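Local coordinates for protein heroin esterase (Rhodococcus sp., PDB 1LZL) that probably hydrolyses the acetyl ester groups of heroin and other esters, as an acetyl esterase of the alpha/beta hydrolase fold, at residues 170-175 and 235-240; 165-170 and 182-187; 158-163 and 188-193. All coordinates share one frame; numbering follows the deposited sequence. Where two conformers were deposited one is given.

Contact 1. Residues 170-175 and 235-240; sequences VLKARD and SIYAAP
Lys172 lies across the ring of Tyr237, the two side chains crossing at about a right angle. Its CB already lies over the ring near the rim, 3.9 Å from Tyr237 CE1. With CG anti to the backbone N (chi1 -176°) the chain arches along that face, CG and CD standing a little higher, and a bend at chi3 (-81°) brings CE back down onto the ring. CE thus comes to rest 3.6 Å from Tyr237 CD2, over the face, as a CH-pi contact. At the tip, NZ stands 4.4 Å from the centroid of the Tyr237 ring in an off-centre cation-pi arrangement, with a water weakly linking NZ to the phenol oxygen. A lysine suits this place because its methylenes pack on an aromatic face while its charge stays near the pi cloud.

The opposite face of the ring carries Ile236 CG1, and Leu171 CB meets the edge. Tyr237 OH donates over 2.6 Å to Asp175 OD2, which accepts with its anti lone pair, carboxylate and ring planes being 67° apart. Arg174 grips the other oxygen side-on with NE and NH2, the latter 2.9 Å from Asp175 OD1. Beyond the ring, Leu171 CD1 packs on Pro240 CB at 3.8 Å.

The contact fastens the loop before strand 252-257 to helix 161-176, between helix 128-142, where Lys172 meets Tyr134, and helix 263-275, whose Tyr269 touches both Leu171 and Pro240.

Contact 2. Residues 165-170 and 182-187; sequences LAAGTV and AFQFLE
Gln184 and Val170 meet because of how each is rotated. In Gln184 the CG is trans to the backbone N (chi1 175°) and the rest of the chain is extended, sending the carboxamide straight from strand 183-187 to the helix. In Val170, CG1 takes the place opposite the backbone N (chi1 167°), which turns both methyls to the strand. Gln184 OE1 settles over the fork between them, 3.5 Å from Val170 CB, and also lies 3.4 Å from Ala167 CA.

This oxygen sits against carbon, yet it is not without a partner: a bridging water donates to Gln184 OE1 over 2.7 Å and to the carbonyl oxygen of Ala167. At the other end of the amide, NE2 is hydrogen-bonded to Thr252 OG1, on the neighbouring strand, so both ends of the group are fixed. With both methyls removed, an alanine at the Val170 position would probably open a gap beside the carboxamide and leave it freer to shift off its water.

Further along, Leu186 CD2 packs 3.8 Å from Ala166 CB, and its CD1 reaches Ala167 CB at 4.1 Å. The small alanines let the helix axis come within 8.6 Å of the strand axis, the two running nearly antiparallel at 155°. Such packing of helix on strand is characteristic of a beta-alpha-beta crossover, here strand 153-159, helix 161-176 and strand 183-187 at the heart of the alpha/beta hydrolase sheet.

Contact 3. Residues 158-163 and 188-193; sequences GQSAGG and IPELDD. Unlike the reference sequence in segment 158-163: Gln159 (reference Glu).
Ser160, Ile188 and Glu190 carry this contact, in which the turn that fits a nucleophile elbow, the Gly-X-Ser-X-Gly bend of alpha/beta hydrolases, is backed by the loop leaving strand 183-187. Ser160 is probably the nucleophile, as in relatives with this motif, and its side chain touches His290. Its positive phi of 54° marks the strained bend between strand 153-159 and helix 161-176. Glycines make room for so tight a turn: a CB on Gly158 would collide with Gly162 O.

Ile188 flanks the bend with backbone and side chain alike. Its carbonyl oxygen receives a CA-H...O contact from Ser160 CA at 3.0 Å. Its CG1, lying between the backbone N and the carbonyl carbon (chi1 60°), runs alongside the Gln159 side chain and packs 3.8 Å from Gln159 CG. Farther out, Ile188 CD1 comes within 3.7 Å of Gln159 OE1; the branched, apolar isoleucine thus follows the glutamine from its methylenes to its amide.

Glu190 extends past the start of the helix, where its OE1 lies 3.4 Å from Ala161 CB. The second oxygen is hydrogen-bonded to Ser217 OG of helix 211-222, which tethers the outer end of this long side chain. Between Ile188 and Glu190, Pro189 packs its CB 4.1 Å from Gly163 CA, at a spot where any side chain on Gly163 would clash. A backbone bond also joins the segments: Glu190 N to Ser160 O, 3.1 Å, its donor standing well above the carbonyl plane, 67° out of it.

In the fold
All three contacts draw on helix 161-176: contact 3 at its N-terminal start, contact 2 in its middle and contact 1 toward its C-terminal end. The centre of contact 2 lies about 9 Å from that of contact 1 and about 9 Å from that of contact 3, while the centres of contacts 1 and 3 are about 13 Å apart. Along the chain, 158-163, 165-170 and 170-175 come first, then 182-187 and 188-193, and last 235-240. Contacts 2 and 3 also share the central sheet, where strands 153-159 and 183-187 are parallel neighbours, while contact 1 adds a later loop. Pro240 and Ala239 of that loop touch Leu191 of contact 3. One helix thus links the probable nucleophile turn, the central sheet and the 235-240 loop.

Contact 1. Residues 170-175 and 235-240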
ATOM      1  N   VAL A 170       0.125   9.955  -5.047  1.00  9.73           N
ATOM      2  CA  VAL A 170      -1.090  10.573  -5.604  1.00  9.37           C
ATOM      3  C   VAL A 170      -1.122  12.060  -5.296  1.00  9.72           C
ATOM      4  O   VAL A 170      -1.481  12.836  -6.211  1.00 10.97           O
ATOM      5  CB  VAL A 170      -2.334   9.826  -5.097  1.00  9.74           C
ATOM      6  CG1 VAL A 170      -3.622  10.622  -5.388  1.00 10.71           C
ATOM      7  CG2 VAL A 170      -2.400   8.431  -5.719  1.00  9.85           C
ATOM      8  N   LEU A 171      -0.696  12.503  -4.132  1.00  9.36           N
ATOM      9  CA  LEU A 171      -0.532  13.922  -3.833  1.00 10.44           C
ATOM     10  C   LEU A 171       0.468  14.539  -4.817  1.00 10.68           C
ATOM     11  O   LEU A 171       0.186  15.604  -5.389  1.00 11.69           O
ATOM     12  CB  LEU A 171      -0.073  14.197  -2.399  1.00 11.03           C
ATOM     13  CG  LEU A 171      -1.227  14.063  -1.396  1.00 10.77           C
ATOM     14  CD1 LEU A 171      -0.655  13.806  -0.006  1.00 11.80           C
ATOM     15  CD2 LEU A 171      -2.087  15.330  -1.448  1.00 12.30           C
ATOM     16  N   LYS A 172       1.617  13.878  -5.003  1.00 11.31           N
ATOM     17  CA  LYS A 172       2.658  14.396  -5.887  1.00 12.10           C
ATOM     18  C   LYS A 172       2.153  14.480  -7.306  1.00 11.95           C
ATOM     19  O   LYS A 172       2.404  15.494  -8.018  1.00 13.11           O
ATOM     20  CB  LYS A 172       3.907  13.487  -5.775  1.00 13.35           C
ATOM     21  CG  LYS A 172       5.059  14.062  -6.618  1.00 16.53           C
ATOM     22  CD  LYS A 172       6.376  13.437  -6.144  1.00 18.80           C
ATOM     23  CE  LYS A 172       6.832  14.183  -4.880  1.00 32.52           C
ATOM     24  NZ  LYS A 172       7.922  15.186  -5.144  1.00 64.87           N
ATOM     25  N   ALA A 173       1.403  13.500  -7.784  1.00 11.31           N
ATOM     26  CA  ALA A 173       0.855  13.472  -9.152  1.00 13.10           C
ATOM     27  C   ALA A 173      -0.096  14.643  -9.369  1.00 12.87           C
ATOM     28  O   ALA A 173      -0.011  15.343 -10.393  1.00 13.33           O
ATOM     29  CB  ALA A 173       0.203  12.124  -9.460  1.00 13.29           C
ATOM     30  N   ARG A 174      -0.958  14.872  -8.361  1.00 11.71           N
ATOM     31  CA  ARG A 174      -1.855  16.016  -8.497  1.00 12.71           C
ATOM     32  C   ARG A 174      -1.097  17.315  -8.556  1.00 12.23           C
ATOM     33  O   ARG A 174      -1.339  18.162  -9.430  1.00 13.44           O
ATOM     34  CB  ARG A 174      -2.835  16.015  -7.304  1.00 14.60           C
ATOM     35  CG  ARG A 174      -3.770  17.209  -7.366  1.00 13.96           C
ATOM     36  CD  ARG A 174      -4.384  17.543  -6.045  1.00 14.42           C
ATOM     37  NE  ARG A 174      -3.387  17.959  -5.070  1.00 14.21           N
ATOM     38  CZ  ARG A 174      -3.629  18.153  -3.758  1.00 15.21           C
ATOM     39  NH1 ARG A 174      -4.842  17.972  -3.220  1.00 17.12           N
ATOM     40  NH2 ARG A 174      -2.610  18.530  -2.991  1.00 16.61           N
ATOM     41  N   ASP A 175      -0.173  17.465  -7.588  1.00 12.95           N
ATOM     42  CA  ASP A 175       0.555  18.731  -7.487  1.00 14.03           C
ATOM     43  C   ASP A 175       1.409  19.041  -8.707  1.00 15.07           C
ATOM     44  O   ASP A 175       1.533  20.222  -9.086  1.00 14.73           O
ATOM     45  CB  ASP A 175       1.423  18.715  -6.236  1.00 12.78           C
ATOM     46  CG  ASP A 175       0.643  18.798  -4.946  1.00 14.65           C
ATOM     47  OD1 ASP A 175      -0.587  19.018  -4.977  1.00 15.44           O
ATOM     48  OD2 ASP A 175       1.252  18.638  -3.862  1.00 16.42           O
ATOM     49  N   SER A 235       7.702  16.351   4.875  1.00 14.64           N
ATOM     50  CA  SER A 235       6.960  16.487   3.632  1.00 12.36           C
ATOM     51  C   SER A 235       5.592  15.811   3.646  1.00  9.93           C
ATOM     52  O   SER A 235       5.414  14.717   4.182  1.00 10.78           O
ATOM     53  CB  SER A 235       7.818  15.845   2.518  1.00 12.00           C
ATOM     54  OG  SER A 235       7.063  15.929   1.284  1.00 12.79           O
ATOM     55  N   ILE A 236       4.612  16.492   3.039  1.00 10.28           N
ATOM     56  CA  ILE A 236       3.288  15.867   2.882  1.00 10.92           C
ATOM     57  C   ILE A 236       3.402  14.621   2.002  1.00 10.95           C
ATOM     58  O   ILE A 236       2.472  13.798   2.084  1.00 11.78           O
ATOM     59  CB  ILE A 236       2.263  16.833   2.273  1.00 11.07           C
ATOM     60  CG1 ILE A 236       2.590  17.207   0.810  1.00 13.88           C
ATOM     61  CG2 ILE A 236       2.083  18.025   3.194  1.00 13.84           C
ATOM     62  CD1 ILE A 236       1.468  17.972   0.142  1.00 16.24           C
ATOM     63  N   TYR A 237       4.458  14.468   1.209  1.00 11.70           N
ATOM     64  CA  TYR A 237       4.568  13.248   0.420  1.00 10.54           C
ATOM     65  C   TYR A 237       5.118  12.086   1.266  1.00 11.57           C
ATOM     66  O   TYR A 237       4.946  10.927   0.842  1.00 12.54           O
ATOM     67  CB  TYR A 237       5.437  13.481  -0.811  1.00 11.18           C
ATOM     68  CG  TYR A 237       5.011  14.720  -1.577  1.00 12.69           C
ATOM     69  CD1 TYR A 237       3.748  14.848  -2.100  1.00 11.64           C
ATOM     70  CD2 TYR A 237       5.876  15.781  -1.784  1.00 14.61           C
ATOM     71  CE1 TYR A 237       3.332  15.956  -2.798  1.00 11.56           C
ATOM     72  CE2 TYR A 237       5.488  16.915  -2.476  1.00 16.78           C
ATOM     73  CZ  TYR A 237       4.218  17.000  -3.003  1.00 13.84           C
ATOM     74  OH  TYR A 237       3.829  18.149  -3.672  1.00 16.88           O
ATOM     75  N   ALA A 238       5.765  12.375   2.384  1.00 10.94           N
ATOM     76  CA  ALA A 238       6.227  11.392   3.341  1.00 10.46           C
ATOM     77  C   ALA A 238       5.066  10.970   4.240  1.00 10.44           C
ATOM     78  O   ALA A 238       4.885   9.777   4.495  1.00 11.54           O
ATOM     79  CB  ALA A 238       7.380  11.930   4.195  1.00 12.83           C
ATOM     80  N   ALA A 239       4.325  11.963   4.757  1.00 11.05           N
ATOM     81  CA  ALA A 239       3.251  11.716   5.723  1.00 10.96           C
ATOM     82  C   ALA A 239       2.000  12.433   5.227  1.00 10.61           C
ATOM     83  O   ALA A 239       1.780  13.616   5.611  1.00 11.67           O
ATOM     84  CB  ALA A 239       3.639  12.213   7.126  1.00 10.81           C
ATOM     85  N   PRO A 240       1.248  11.823   4.334  1.00  9.54           N
ATOM     86  CA  PRO A 240       0.082  12.467   3.722  1.00 10.89           C
ATOM     87  C   PRO A 240      -0.903  13.031   4.730  1.00 11.62           C
ATOM     88  O   PRO A 240      -1.600  14.006   4.385  1.00 11.45           O
ATOM     89  CB  PRO A 240      -0.524  11.318   2.898  1.00  9.98           C
ATOM     90  CG  PRO A 240       0.705  10.525   2.478  1.00  8.77           C
ATOM     91  CD  PRO A 240       1.561  10.501   3.710  1.00  8.89           C
TER
HETATM   92  O   HOH W   1       5.860  17.798  -5.556  1.00 28.07           O

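Contact 2. Residues 165-170 and 182-187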
ATOM      1  N   LEU A 165       2.912   5.374   0.759  1.00  8.58           N
ATOM      2  CA  LEU A 165       3.621   5.709  -0.488  1.00  7.50           C
ATOM      3  C   LEU A 165       2.638   5.988  -1.626  1.00  7.93           C
ATOM      4  O   LEU A 165       2.854   6.921  -2.403  1.00  9.19           O
ATOM      5  CB  LEU A 165       4.548   4.564  -0.867  1.00  7.57           C
ATOM      6  CG  LEU A 165       5.746   4.319   0.064  1.00  8.71           C
ATOM      7  CD1 LEU A 165       6.426   2.990  -0.234  1.00 10.71           C
ATOM      8  CD2 LEU A 165       6.768   5.435  -0.030  1.00 10.97           C
ATOM      9  N   ALA A 166       1.550   5.189  -1.718  1.00  8.16           N
ATOM     10  CA  ALA A 166       0.522   5.462  -2.743  1.00  7.39           C
ATOM     11  C   ALA A 166      -0.089   6.837  -2.528  1.00  8.22           C
ATOM     12  O   ALA A 166      -0.205   7.652  -3.460  1.00  9.23           O
ATOM     13  CB  ALA A 166      -0.512   4.357  -2.622  1.00  8.41           C
ATOM     14  N   ALA A 167      -0.521   7.116  -1.305  1.00  7.99           N
ATOM     15  CA  ALA A 167      -1.144   8.425  -1.012  1.00  7.31           C
ATOM     16  C   ALA A 167      -0.164   9.556  -1.284  1.00  7.62           C
ATOM     17  O   ALA A 167      -0.572  10.612  -1.825  1.00  9.55           O
ATOM     18  CB  ALA A 167      -1.636   8.468   0.423  1.00  9.06           C
ATOM     19  N   GLY A 168       1.111   9.412  -0.967  1.00  8.21           N
ATOM     20  CA  GLY A 168       2.084  10.440  -1.250  1.00  9.12           C
ATOM     21  C   GLY A 168       2.338  10.612  -2.735  1.00 11.01           C
ATOM     22  O   GLY A 168       2.485  11.772  -3.225  1.00 10.63           O
ATOM     23  N   THR A 169       2.394   9.488  -3.448  1.00  9.44           N
ATOM     24  CA  THR A 169       2.526   9.517  -4.897  1.00  8.88           C
ATOM     25  C   THR A 169       1.318  10.192  -5.545  1.00  9.53           C
ATOM     26  O   THR A 169       1.490  10.956  -6.524  1.00 10.18           O
ATOM     27  CB  THR A 169       2.663   8.076  -5.425  1.00  9.05           C
ATOM     28  OG1 THR A 169       3.904   7.562  -4.866  1.00 10.39           O
ATOM     29  CG2 THR A 169       2.789   8.074  -6.937  1.00 10.26           C
ATOM     30  N   VAL A 170       0.125   9.955  -5.047  1.00  9.73           N
ATOM     31  CA  VAL A 170      -1.090  10.573  -5.604  1.00  9.37           C
ATOM     32  C   VAL A 170      -1.122  12.060  -5.296  1.00  9.72           C
ATOM     33  O   VAL A 170      -1.481  12.836  -6.211  1.00 10.97           O
ATOM     34  CB  VAL A 170      -2.334   9.826  -5.097  1.00  9.74           C
ATOM     35  CG1 VAL A 170      -3.622  10.622  -5.388  1.00 10.71           C
ATOM     36  CG2 VAL A 170      -2.400   8.431  -5.719  1.00  9.85           C
ATOM     37  N   ALA A 182      -6.796   8.113 -12.016  1.00 10.93           N
ATOM     38  CA  ALA A 182      -8.249   7.898 -12.068  1.00 11.61           C
ATOM     39  C   ALA A 182      -8.835   7.400 -10.738  1.00  9.63           C
ATOM     40  O   ALA A 182     -10.019   7.618 -10.455  1.00 12.37           O
ATOM     41  CB  ALA A 182      -8.602   6.897 -13.156  1.00 10.49           C
ATOM     42  N   PHE A 183      -8.017   6.719  -9.942  1.00  9.51           N
ATOM     43  CA  PHE A 183      -8.505   6.018  -8.739  1.00  9.23           C
ATOM     44  C   PHE A 183      -7.356   5.788  -7.769  1.00  9.27           C
ATOM     45  O   PHE A 183      -6.223   5.544  -8.222  1.00  9.49           O
ATOM     46  CB  PHE A 183      -9.153   4.698  -9.116  1.00  9.40           C
ATOM     47  CG  PHE A 183      -9.927   4.023  -7.978  1.00  9.71           C
ATOM     48  CD1 PHE A 183     -11.084   4.594  -7.470  1.00 11.41           C
ATOM     49  CD2 PHE A 183      -9.468   2.828  -7.447  1.00 11.52           C
ATOM     50  CE1 PHE A 183     -11.831   3.989  -6.461  1.00 12.40           C
ATOM     51  CE2 PHE A 183     -10.205   2.202  -6.449  1.00 13.83           C
ATOM     52  CZ  PHE A 183     -11.361   2.781  -5.944  1.00 13.53           C
ATOM     53  N   GLN A 184      -7.670   5.892  -6.473  1.00  9.48           N
ATOM     54  CA  GLN A 184      -6.698   5.704  -5.396  1.00  9.58           C
ATOM     55  C   GLN A 184      -7.145   4.606  -4.461  1.00  7.75           C
ATOM     56  O   GLN A 184      -8.255   4.701  -3.942  1.00  9.04           O
ATOM     57  CB  GLN A 184      -6.543   7.053  -4.677  1.00  9.40           C
ATOM     58  CG  GLN A 184      -5.636   6.944  -3.459  1.00 10.01           C
ATOM     59  CD  GLN A 184      -5.343   8.277  -2.797  1.00  9.17           C
ATOM     60  OE1 GLN A 184      -4.199   8.527  -2.450  1.00 10.70           O
ATOM     61  NE2 GLN A 184      -6.390   9.090  -2.608  1.00 11.04           N
ATOM     62  N   PHE A 185      -6.311   3.593  -4.197  1.00  7.72           N
ATOM     63  CA  PHE A 185      -6.725   2.445  -3.391  1.00  7.76           C
ATOM     64  C   PHE A 185      -5.763   2.306  -2.208  1.00  8.77           C
ATOM     65  O   PHE A 185      -4.576   1.953  -2.447  1.00  9.44           O
ATOM     66  CB  PHE A 185      -6.748   1.190  -4.278  1.00  9.06           C
ATOM     67  CG  PHE A 185      -7.191  -0.044  -3.524  1.00  9.49           C
ATOM     68  CD1 PHE A 185      -6.318  -0.846  -2.784  1.00 14.79           C
ATOM     69  CD2 PHE A 185      -8.531  -0.392  -3.543  1.00 10.27           C
ATOM     70  CE1 PHE A 185      -6.786  -1.933  -2.081  1.00 17.56           C
ATOM     71  CE2 PHE A 185      -8.987  -1.504  -2.853  1.00 14.25           C
ATOM     72  CZ  PHE A 185      -8.131  -2.273  -2.107  1.00 16.93           C
ATOM     73  N   LEU A 186      -6.264   2.546  -1.017  1.00  7.94           N
ATOM     74  CA  LEU A 186      -5.426   2.597   0.168  1.00  8.61           C
ATOM     75  C   LEU A 186      -5.823   1.523   1.158  1.00  8.16           C
ATOM     76  O   LEU A 186      -6.904   1.656   1.794  1.00 10.02           O
ATOM     77  CB  LEU A 186      -5.519   4.011   0.803  1.00  8.57           C
ATOM     78  CG  LEU A 186      -5.182   5.168  -0.154  1.00  7.94           C
ATOM     79  CD1 LEU A 186      -5.276   6.495   0.588  1.00 11.23           C
ATOM     80  CD2 LEU A 186      -3.790   5.015  -0.790  1.00 10.93           C
ATOM     81  N   GLU A 187      -5.023   0.488   1.320  1.00  8.61           N
ATOM     82  CA  GLU A 187      -5.405  -0.573   2.253  1.00  7.57           C
ATOM     83  C   GLU A 187      -4.586  -0.455   3.520  1.00  8.20           C
ATOM     84  O   GLU A 187      -3.343  -0.472   3.409  1.00  8.38           O
ATOM     85  CB  GLU A 187      -5.170  -1.915   1.530  1.00 10.93           C
ATOM     86  CG  GLU A 187      -5.474  -3.177   2.274  1.00 18.38           C
ATOM     87  CD  GLU A 187      -5.446  -4.421   1.369  1.00 30.62           C
ATOM     88  OE1 GLU A 187      -4.789  -4.417   0.307  1.00 29.63           O
ATOM     89  OE2 GLU A 187      -6.126  -5.405   1.797  1.00 44.01           O
TER
HETATM   90  O   HOH W   2      -3.490  10.923  -1.341  1.00 10.31           O

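Contact 3. Residues 158-163 and 188-193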
ATOM      1  N   GLY A 158      -1.833   0.802  -2.615  1.00  8.04           N
ATOM      2  CA  GLY A 158      -0.834   0.028  -1.896  1.00  8.53           C
ATOM      3  C   GLY A 158      -1.388  -0.364  -0.528  1.00  8.86           C
ATOM      4  O   GLY A 158      -2.475   0.073  -0.159  1.00  8.23           O
ATOM      5  N   GLN A 159      -0.613  -1.185   0.184  1.00  8.57           N
ATOM      6  CA  GLN A 159      -1.011  -1.652   1.500  1.00  8.67           C
ATOM      7  C   GLN A 159      -0.030  -1.149   2.554  1.00  8.83           C
ATOM      8  O   GLN A 159       1.193  -1.198   2.294  1.00  9.64           O
ATOM      9  CB  GLN A 159      -1.020  -3.210   1.519  1.00 11.32           C
ATOM     10  CG  GLN A 159      -1.483  -3.830   2.825  1.00 16.99           C
ATOM     11  CD  GLN A 159      -1.661  -5.332   2.797  1.00 31.98           C
ATOM     12  OE1 GLN A 159      -2.524  -5.907   3.459  1.00 37.92           O
ATOM     13  NE2 GLN A 159      -0.831  -6.023   2.019  1.00 44.33           N
ATOM     14  N   SER A 160      -0.541  -0.745   3.728  1.00  8.79           N
ATOM     15  CA  SER A 160       0.273  -0.360   4.899  1.00  9.19           C
ATOM     16  C   SER A 160       1.278   0.719   4.496  1.00  8.80           C
ATOM     17  O   SER A 160       0.810   1.747   3.957  1.00  8.99           O
ATOM     18  CB  SER A 160       0.966  -1.601   5.462  0.58 12.61           C
ATOM     19  OG  SER A 160       1.670  -1.278   6.643  0.58 15.10           O
ATOM     20  N   ALA A 161       2.596   0.574   4.668  1.00  9.10           N
ATOM     21  CA  ALA A 161       3.507   1.618   4.168  1.00  8.69           C
ATOM     22  C   ALA A 161       3.318   1.874   2.686  1.00  8.88           C
ATOM     23  O   ALA A 161       3.490   3.012   2.233  1.00  9.44           O
ATOM     24  CB  ALA A 161       4.961   1.169   4.430  1.00 10.27           C
ATOM     25  N   GLY A 162       2.971   0.832   1.923  1.00  8.12           N
ATOM     26  CA  GLY A 162       2.698   1.026   0.492  1.00  8.87           C
ATOM     27  C   GLY A 162       1.478   1.905   0.250  1.00  9.02           C
ATOM     28  O   GLY A 162       1.403   2.599  -0.767  1.00  8.87           O
ATOM     29  N   GLY A 163       0.506   1.857   1.167  1.00  7.92           N
ATOM     30  CA  GLY A 163      -0.614   2.796   1.100  1.00  8.64           C
ATOM     31  C   GLY A 163      -0.194   4.206   1.421  1.00  7.75           C
ATOM     32  O   GLY A 163      -0.735   5.174   0.852  1.00  8.63           O
ATOM     33  N   ILE A 188      -5.246  -0.378   4.662  1.00  7.91           N
ATOM     34  CA  ILE A 188      -4.592  -0.214   5.976  1.00  7.60           C
ATOM     35  C   ILE A 188      -3.392   0.744   5.878  1.00  8.29           C
ATOM     36  O   ILE A 188      -2.282   0.462   6.283  1.00  8.70           O
ATOM     37  CB  ILE A 188      -4.248  -1.558   6.618  1.00  8.16           C
ATOM     38  CG1 ILE A 188      -3.288  -2.491   5.834  1.00  9.63           C
ATOM     39  CG2 ILE A 188      -5.537  -2.289   6.944  1.00 10.83           C
ATOM     40  CD1 ILE A 188      -2.956  -3.825   6.507  1.00 12.85           C
ATOM     41  N   PRO A 189      -3.599   1.951   5.301  1.00  7.61           N
ATOM     42  CA  PRO A 189      -2.429   2.784   5.003  1.00  8.06           C
ATOM     43  C   PRO A 189      -1.706   3.354   6.210  1.00  7.91           C
ATOM     44  O   PRO A 189      -2.359   3.668   7.223  1.00  9.09           O
ATOM     45  CB  PRO A 189      -3.059   3.958   4.192  1.00  8.37           C
ATOM     46  CG  PRO A 189      -4.478   4.033   4.694  1.00  8.91           C
ATOM     47  CD  PRO A 189      -4.880   2.575   4.881  1.00  8.38           C
ATOM     48  N   GLU A 190      -0.393   3.566   6.115  1.00  7.51           N
ATOM     49  CA  GLU A 190       0.487   4.191   7.097  1.00  7.59           C
ATOM     50  C   GLU A 190       0.737   5.615   6.621  1.00  8.44           C
ATOM     51  O   GLU A 190       1.497   5.840   5.664  1.00  9.20           O
ATOM     52  CB  GLU A 190       1.772   3.380   7.200  1.00  9.96           C
ATOM     53  CG  GLU A 190       2.773   3.919   8.215  1.00 10.63           C
ATOM     54  CD  GLU A 190       4.012   3.058   8.328  1.00 10.06           C
ATOM     55  OE1 GLU A 190       4.176   2.078   7.589  1.00 10.99           O
ATOM     56  OE2 GLU A 190       4.835   3.421   9.209  1.00 10.69           O
ATOM     57  N   LEU A 191       0.068   6.587   7.284  1.00  8.30           N
ATOM     58  CA  LEU A 191      -0.084   7.943   6.722  1.00  8.38           C
ATOM     59  C   LEU A 191       0.483   9.073   7.581  1.00  8.59           C
ATOM     60  O   LEU A 191       0.751  10.152   7.087  1.00  9.42           O
ATOM     61  CB  LEU A 191      -1.570   8.245   6.491  1.00  8.93           C
ATOM     62  CG  LEU A 191      -2.303   7.367   5.468  1.00  7.85           C
ATOM     63  CD1 LEU A 191      -3.811   7.523   5.634  1.00  8.96           C
ATOM     64  CD2 LEU A 191      -1.849   7.692   4.058  1.00 10.38           C
ATOM     65  N   ASP A 192       0.614   8.819   8.899  1.00 10.09           N
ATOM     66  CA  ASP A 192       0.892   9.940   9.819  1.00 11.17           C
ATOM     67  C   ASP A 192       2.021   9.604  10.771  1.00 10.57           C
ATOM     68  O   ASP A 192       1.878   8.654  11.543  1.00 12.20           O
ATOM     69  CB  ASP A 192      -0.418  10.199  10.601  1.00 12.35           C
ATOM     70  CG  ASP A 192      -0.408  11.512  11.364  1.00 13.99           C
ATOM     71  OD1 ASP A 192       0.725  12.028  11.561  1.00 14.64           O
ATOM     72  OD2 ASP A 192      -1.467  12.019  11.775  1.00 17.24           O
ATOM     73  N   ASP A 193       3.131  10.339  10.707  1.00 11.58           N
ATOM     74  CA  ASP A 193       4.292  10.015  11.542  1.00 11.37           C
ATOM     75  C   ASP A 193       4.083  10.467  12.979  1.00 12.56           C
ATOM     76  O   ASP A 193       4.912  10.108  13.814  1.00 13.34           O
ATOM     77  CB  ASP A 193       5.555  10.688  10.987  1.00 11.12           C
ATOM     78  CG  ASP A 193       5.376  12.190  10.955  1.00 12.59           C
ATOM     79  OD1 ASP A 193       4.478  12.715  10.279  1.00 13.30           O
ATOM     80  OD2 ASP A 193       6.174  12.845  11.664  1.00 15.58           O
TER